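Local coordinates for benzyl alcohol dehydrogenase (Acinetobacter calcoaceticus, PDB 1F8F), which probably catalyses the reversible NAD-dependent oxidation of benzyl alcohol and other aromatic alcohols to their aldehydes, as a zinc-containing medium-chain alcohol dehydrogenase, at residues 10-15 / 57-62; 37-42 / 68-73. One frame throughout, in Å; residues are numbered along the deposited sequence.

Interaction 1: residues 10-15 / 57-62; sequences AVTPCK and VPLPAV
A single antiparallel bridge, in the GroES-like catalytic part of a zinc-dependent alcohol dehydrogenase, joins Thr12, just along the chain from Val11 of strand 5-11, to Ala61 in the loop between helix 45-51 and strand 66-74. Thr12 N donates a hydrogen bond to Ala61 O at 2.9 Å, nearly straight at 174°, the donor tilted 19° from the carbonyl plane. The two chains run in roughly opposite directions, and the remaining contacts are van der Waals, several of them carbon against backbone carbonyl oxygen. Leu59 contributes more buried surface than any other residue and splits its two methyls: CD2 rests on Thr12 O at 3.3 Å and meets Thr12 CG2 at 3.8 Å, while CD1 reaches further along the chain to Cys14 C at 3.6 Å. The bond to Leu59 CB already points toward segment 10-15, and with CG anti to the carbonyl carbon (chi1 -57°) both methyls are directed at the 12-15 backbone. Pro60 follows a cis peptide bond; its CB comes within 4.1 Å of Pro13 O. At the other end Val11 CG2 and Val62 CG2 meet at 4.3 Å. Strand 20-26 packs beside this end, with Leu21 against Ala10 and Leu24 against Val62, and its first residue, Glu20, is backbone-bonded to Val11. Arg51 of helix 45-51 touches Thr12, and Asn136 bonds to the backbone of Pro60 and Val62.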
ATOM      1  N   ALA A  10      28.607  32.910 -11.875  1.00 41.12           N
ATOM      2  CA  ALA A  10      29.446  32.102 -12.728  1.00 43.12           C
ATOM      3  C   ALA A  10      28.703  31.688 -13.991  1.00 45.50           C
ATOM      4  O   ALA A  10      27.735  30.914 -13.912  1.00 47.99           O
ATOM      5  CB  ALA A  10      29.889  30.853 -11.953  1.00 41.63           C
ATOM      6  N   VAL A  11      29.178  32.036 -15.180  1.00 45.89           N
ATOM      7  CA  VAL A  11      28.558  31.703 -16.447  1.00 43.48           C
ATOM      8  C   VAL A  11      29.219  30.561 -17.194  1.00 44.91           C
ATOM      9  O   VAL A  11      30.456  30.458 -17.235  1.00 45.23           O
ATOM     10  CB  VAL A  11      28.598  32.977 -17.326  1.00 42.94           C
ATOM     11  CG1 VAL A  11      28.194  32.633 -18.759  1.00 42.80           C
ATOM     12  CG2 VAL A  11      27.754  34.117 -16.775  1.00 38.33           C
ATOM     13  N   THR A  12      28.450  29.664 -17.813  1.00 43.64           N
ATOM     14  CA  THR A  12      28.994  28.596 -18.623  1.00 45.64           C
ATOM     15  C   THR A  12      28.790  28.985 -20.085  1.00 48.90           C
ATOM     16  O   THR A  12      27.726  28.734 -20.631  1.00 47.59           O
ATOM     17  CB  THR A  12      28.294  27.274 -18.314  1.00 42.97           C
ATOM     18  OG1 THR A  12      28.577  26.804 -16.990  1.00 42.57           O
ATOM     19  CG2 THR A  12      28.758  26.201 -19.273  1.00 42.53           C
ATOM     20  N   PRO A  13      29.764  29.620 -20.737  1.00 51.88           N
ATOM     21  CA  PRO A  13      29.629  30.156 -22.078  1.00 51.32           C
ATOM     22  C   PRO A  13      29.465  29.201 -23.219  1.00 51.03           C
ATOM     23  O   PRO A  13      28.846  29.683 -24.170  1.00 51.09           O
ATOM     24  CB  PRO A  13      30.847  31.065 -22.278  1.00 51.55           C
ATOM     25  CG  PRO A  13      31.204  31.410 -20.871  1.00 53.02           C
ATOM     26  CD  PRO A  13      31.068  30.055 -20.166  1.00 52.78           C
ATOM     27  N   CYS A  14      29.935  27.968 -23.253  1.00 52.13           N
ATOM     28  CA  CYS A  14      29.706  27.123 -24.419  1.00 54.26           C
ATOM     29  C   CYS A  14      29.978  25.663 -24.098  1.00 55.35           C
ATOM     30  O   CYS A  14      30.422  25.326 -22.995  1.00 56.26           O
ATOM     31  CB  CYS A  14      30.560  27.530 -25.624  1.00 56.11           C
ATOM     32  SG  CYS A  14      32.369  27.416 -25.453  1.00 54.51           S
ATOM     33  N   LYS A  15      29.699  24.802 -25.069  1.00 56.56           N
ATOM     34  CA  LYS A  15      29.927  23.380 -24.846  1.00 58.09           C
ATOM     35  C   LYS A  15      31.304  23.279 -24.203  1.00 59.20           C
ATOM     36  O   LYS A  15      32.316  23.829 -24.627  1.00 60.63           O
ATOM     37  CB  LYS A  15      29.788  22.542 -26.094  1.00 59.19           C
ATOM     38  CG  LYS A  15      30.196  21.084 -25.990  1.00 60.69           C
ATOM     39  CD  LYS A  15      29.559  20.216 -27.059  1.00 61.81           C
ATOM     40  CE  LYS A  15      30.295  18.910 -27.271  1.00 63.84           C
ATOM     41  NZ  LYS A  15      30.636  18.197 -26.015  1.00 64.42           N
ATOM     42  N   VAL A  57      20.535  22.083 -22.414  1.00 75.66           N
ATOM     43  CA  VAL A  57      20.181  23.368 -21.792  1.00 72.40           C
ATOM     44  C   VAL A  57      20.934  24.361 -22.675  1.00 70.26           C
ATOM     45  O   VAL A  57      22.087  24.129 -23.030  1.00 69.14           O
ATOM     46  CB  VAL A  57      20.570  23.488 -20.323  1.00 72.16           C
ATOM     47  CG1 VAL A  57      20.513  24.924 -19.827  1.00 71.03           C
ATOM     48  CG2 VAL A  57      19.684  22.610 -19.444  1.00 71.71           C
ATOM     49  N   PRO A  58      20.266  25.404 -23.111  1.00 69.27           N
ATOM     50  CA  PRO A  58      20.864  26.398 -23.981  1.00 67.92           C
ATOM     51  C   PRO A  58      21.902  27.274 -23.307  1.00 65.94           C
ATOM     52  O   PRO A  58      21.608  27.943 -22.311  1.00 65.68           O
ATOM     53  CB  PRO A  58      19.671  27.187 -24.484  1.00 68.37           C
ATOM     54  CG  PRO A  58      18.638  27.057 -23.426  1.00 68.87           C
ATOM     55  CD  PRO A  58      18.867  25.733 -22.759  1.00 69.30           C
ATOM     56  N   LEU A  59      23.089  27.319 -23.906  1.00 63.09           N
ATOM     57  CA  LEU A  59      24.237  28.111 -23.488  1.00 60.21           C
ATOM     58  C   LEU A  59      24.432  29.321 -24.389  1.00 59.36           C
ATOM     59  O   LEU A  59      24.244  29.257 -25.605  1.00 60.90           O
ATOM     60  CB  LEU A  59      25.510  27.267 -23.530  1.00 58.58           C
ATOM     61  CG  LEU A  59      25.480  25.989 -22.698  1.00 57.34           C
ATOM     62  CD1 LEU A  59      26.591  25.031 -23.094  1.00 56.95           C
ATOM     63  CD2 LEU A  59      25.547  26.347 -21.221  1.00 55.61           C
ATOM     64  N   PRO A  60      24.810  30.446 -23.803  1.00 57.48           N
ATOM     65  CA  PRO A  60      25.177  30.574 -22.410  1.00 55.32           C
ATOM     66  C   PRO A  60      24.189  30.670 -21.260  1.00 53.04           C
ATOM     67  O   PRO A  60      23.105  31.235 -21.399  1.00 52.03           O
ATOM     68  CB  PRO A  60      25.918  31.942 -22.438  1.00 55.07           C
ATOM     69  CG  PRO A  60      25.131  32.712 -23.465  1.00 55.59           C
ATOM     70  CD  PRO A  60      25.006  31.709 -24.584  1.00 55.78           C
ATOM     71  N   ALA A  61      24.609  30.283 -20.038  1.00 49.18           N
ATOM     72  CA  ALA A  61      23.771  30.327 -18.842  1.00 45.72           C
ATOM     73  C   ALA A  61      24.450  30.179 -17.473  1.00 43.13           C
ATOM     74  O   ALA A  61      25.599  29.754 -17.374  1.00 39.64           O
ATOM     75  CB  ALA A  61      22.831  29.118 -18.944  1.00 45.26           C
ATOM     76  N   VAL A  62      23.723  30.543 -16.412  1.00 40.31           N
ATOM     77  CA  VAL A  62      24.130  30.375 -15.025  1.00 38.28           C
ATOM     78  C   VAL A  62      23.543  29.083 -14.415  1.00 35.12           C
ATOM     79  O   VAL A  62      22.330  29.019 -14.256  1.00 30.60           O
ATOM     80  CB  VAL A  62      23.702  31.535 -14.113  1.00 38.30           C
ATOM     81  CG1 VAL A  62      24.108  31.288 -12.667  1.00 37.88           C
ATOM     82  CG2 VAL A  62      24.245  32.897 -14.568  1.00 38.41           C
TER

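Interaction 2: residues 37-42 / 68-73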
ATOM      1  N   LYS A  37      19.368  35.720  -0.821  1.00 28.95           N
ATOM      2  CA  LYS A  37      20.820  36.088  -0.795  1.00 32.06           C
ATOM      3  C   LYS A  37      21.574  34.751  -0.596  1.00 29.68           C
ATOM      4  O   LYS A  37      21.393  34.172   0.476  1.00 27.44           O
ATOM      5  CB  LYS A  37      21.166  37.109   0.278  1.00 33.58           C
ATOM      6  CG  LYS A  37      22.597  37.080   0.771  1.00 38.95           C
ATOM      7  CD  LYS A  37      23.147  38.178   1.607  1.00 41.35           C
ATOM      8  CE  LYS A  37      23.349  37.888   3.075  1.00 43.62           C
ATOM      9  NZ  LYS A  37      24.653  38.500   3.568  1.00 45.43           N
ATOM     10  N   VAL A  38      22.309  34.267  -1.596  1.00 28.58           N
ATOM     11  CA  VAL A  38      22.969  32.970  -1.461  1.00 29.47           C
ATOM     12  C   VAL A  38      24.208  32.908  -0.549  1.00 31.03           C
ATOM     13  O   VAL A  38      25.198  33.622  -0.767  1.00 29.09           O
ATOM     14  CB  VAL A  38      23.313  32.497  -2.879  1.00 30.59           C
ATOM     15  CG1 VAL A  38      24.039  31.150  -2.923  1.00 27.46           C
ATOM     16  CG2 VAL A  38      22.072  32.456  -3.782  1.00 29.50           C
ATOM     17  N   VAL A  39      24.240  31.995   0.419  1.00 29.30           N
ATOM     18  CA  VAL A  39      25.399  31.781   1.286  1.00 31.28           C
ATOM     19  C   VAL A  39      26.342  30.761   0.654  1.00 32.75           C
ATOM     20  O   VAL A  39      27.547  31.024   0.488  1.00 31.57           O
ATOM     21  CB  VAL A  39      24.982  31.387   2.706  1.00 31.34           C
ATOM     22  CG1 VAL A  39      26.135  31.010   3.633  1.00 28.53           C
ATOM     23  CG2 VAL A  39      24.204  32.528   3.394  1.00 30.14           C
ATOM     24  N   ALA A  40      25.781  29.619   0.149  1.00 29.99           N
ATOM     25  CA  ALA A  40      26.574  28.601  -0.523  1.00 26.73           C
ATOM     26  C   ALA A  40      25.719  27.630  -1.349  1.00 25.54           C
ATOM     27  O   ALA A  40      24.540  27.439  -1.099  1.00 22.56           O
ATOM     28  CB  ALA A  40      27.453  27.849   0.501  1.00 26.90           C
ATOM     29  N   THR A  41      26.329  27.031  -2.380  1.00 23.95           N
ATOM     30  CA  THR A  41      25.609  26.199  -3.317  1.00 25.54           C
ATOM     31  C   THR A  41      26.362  24.904  -3.608  1.00 27.99           C
ATOM     32  O   THR A  41      27.502  24.994  -4.057  1.00 24.76           O
ATOM     33  CB  THR A  41      25.442  26.879  -4.684  1.00 23.93           C
ATOM     34  OG1 THR A  41      24.733  28.110  -4.518  1.00 23.33           O
ATOM     35  CG2 THR A  41      24.617  26.073  -5.696  1.00 23.97           C
ATOM     36  N   GLY A  42      25.701  23.767  -3.406  1.00 25.91           N
ATOM     37  CA  GLY A  42      26.365  22.501  -3.712  1.00 24.99           C
ATOM     38  C   GLY A  42      26.639  22.263  -5.179  1.00 26.93           C
ATOM     39  O   GLY A  42      25.970  22.842  -6.038  1.00 27.01           O
ATOM     40  N   SER A  68      21.588  27.487  -0.955  1.00 21.99           N
ATOM     41  CA  SER A  68      21.064  27.797   0.357  1.00 24.49           C
ATOM     42  C   SER A  68      21.406  29.291   0.575  1.00 28.34           C
ATOM     43  O   SER A  68      22.404  29.773  -0.021  1.00 24.75           O
ATOM     44  CB  SER A  68      21.533  26.889   1.445  1.00 22.97           C
ATOM     45  OG  SER A  68      22.918  26.862   1.689  1.00 23.44           O
ATOM     46  N   GLY A  69      20.552  29.973   1.331  1.00 28.59           N
ATOM     47  CA  GLY A  69      20.720  31.402   1.519  1.00 30.79           C
ATOM     48  C   GLY A  69      19.707  31.972   2.521  1.00 32.84           C
ATOM     49  O   GLY A  69      19.181  31.309   3.398  1.00 29.98           O
ATOM     50  N   ILE A  70      19.487  33.273   2.427  1.00 33.41           N
ATOM     51  CA  ILE A  70      18.645  34.083   3.307  1.00 36.54           C
ATOM     52  C   ILE A  70      17.677  34.913   2.459  1.00 34.98           C
ATOM     53  O   ILE A  70      18.025  35.524   1.440  1.00 33.86           O
ATOM     54  CB  ILE A  70      19.489  35.107   4.111  1.00 41.26           C
ATOM     55  CG1 ILE A  70      20.644  34.425   4.863  1.00 38.48           C
ATOM     56  CG2 ILE A  70      18.689  35.894   5.142  1.00 38.84           C
ATOM     57  CD1 ILE A  70      21.634  35.372   5.492  1.00 41.44           C
ATOM     58  N   ILE A  71      16.417  34.880   2.862  1.00 38.10           N
ATOM     59  CA  ILE A  71      15.450  35.694   2.097  1.00 37.83           C
ATOM     60  C   ILE A  71      15.665  37.186   2.352  1.00 39.10           C
ATOM     61  O   ILE A  71      15.576  37.661   3.458  1.00 38.28           O
ATOM     62  CB  ILE A  71      14.007  35.306   2.386  1.00 36.08           C
ATOM     63  CG1 ILE A  71      13.708  33.866   1.906  1.00 35.87           C
ATOM     64  CG2 ILE A  71      13.079  36.278   1.655  1.00 38.10           C
ATOM     65  CD1 ILE A  71      12.424  33.310   2.461  1.00 33.58           C
ATOM     66  N   GLU A  72      15.767  37.928   1.294  1.00 42.78           N
ATOM     67  CA  GLU A  72      16.007  39.306   1.034  1.00 48.25           C
ATOM     68  C   GLU A  72      14.802  40.091   0.507  1.00 50.34           C
ATOM     69  O   GLU A  72      14.814  41.329   0.469  1.00 52.17           O
ATOM     70  CB  GLU A  72      17.049  39.328  -0.117  1.00 47.09           C
ATOM     71  CG  GLU A  72      17.418  40.636  -0.722  1.00 50.72           C
ATOM     72  CD  GLU A  72      18.444  41.517  -0.043  1.00 52.17           C
ATOM     73  OE1 GLU A  72      19.247  41.131   0.838  1.00 51.92           O
ATOM     74  OE2 GLU A  72      18.450  42.699  -0.449  1.00 52.54           O
ATOM     75  N   ALA A  73      13.829  39.391  -0.040  1.00 50.46           N
ATOM     76  CA  ALA A  73      12.618  39.967  -0.589  1.00 52.08           C
ATOM     77  C   ALA A  73      11.642  38.877  -1.084  1.00 51.92           C
ATOM     78  O   ALA A  73      12.068  37.915  -1.719  1.00 50.61           O
ATOM     79  CB  ALA A  73      12.939  40.948  -1.711  1.00 51.86           C
TER
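Lys37 and Ile70 form a hydrogen-bonded antiparallel pair in the mixed sheet of the GroES-like domain, and two residues further on a classic beta bulge sets Val39 and Ala40 together opposite Ser68. Among the backbone bonds, Lys37 N reaches Ile70 O at 2.6 Å and the return bond, Ile70 N to Lys37 O, is 2.9 Å. At the bulge one carbonyl serves two donors: Val39 N bonds to Ser68 O at 2.9 Å. Ala40 N bonds weakly to Ser68 O at 3.4 Å, while Ser68 N returns a bond to Ala40 O. Between these pairs the backbones close in: Gly69 CA lies 4.0 Å from Val38 CA and 3.0 Å from Lys37 O. Apolar contacts centre on Ile70, whose CG1 meets Val39 CG2 at 4.3 Å. The Lys37 and Ile70 chains run alongside each other, Lys37 CE 3.9 Å from Ile70 CD1; the extended first part of Lys37 (chi1 154°) lays it along Ile70, and bends at chi3 and chi4 turn its end away from segment 68-73. As for side-chain polar groups, Glu72 OE1 bonds weakly to Tyr148 OH, whereas Ser68 OG has its hydrogen bond with Ile165 O.

Overall arrangement
The segments alternate along the chain: 10-15, 37-42, 57-62, then 68-73. Interactions 1 and 2 therefore interlock in sequence although they do not touch, their centres lying 21 Å apart and their nearest atoms about 9 Å. Interaction 2 lies inside the mixed sheet, where strand 33-42 pairs with 66-74. Interaction 1 instead ties the end of strand 5-11, from a separate two-stranded sheet, to the loop that leads into strand 66-74. Helix 45-51 lies in the connection between the two halves of interaction 2. The same connection carries the zinc ligands Cys44 and His65, which interaction 2 thus brackets in sequence.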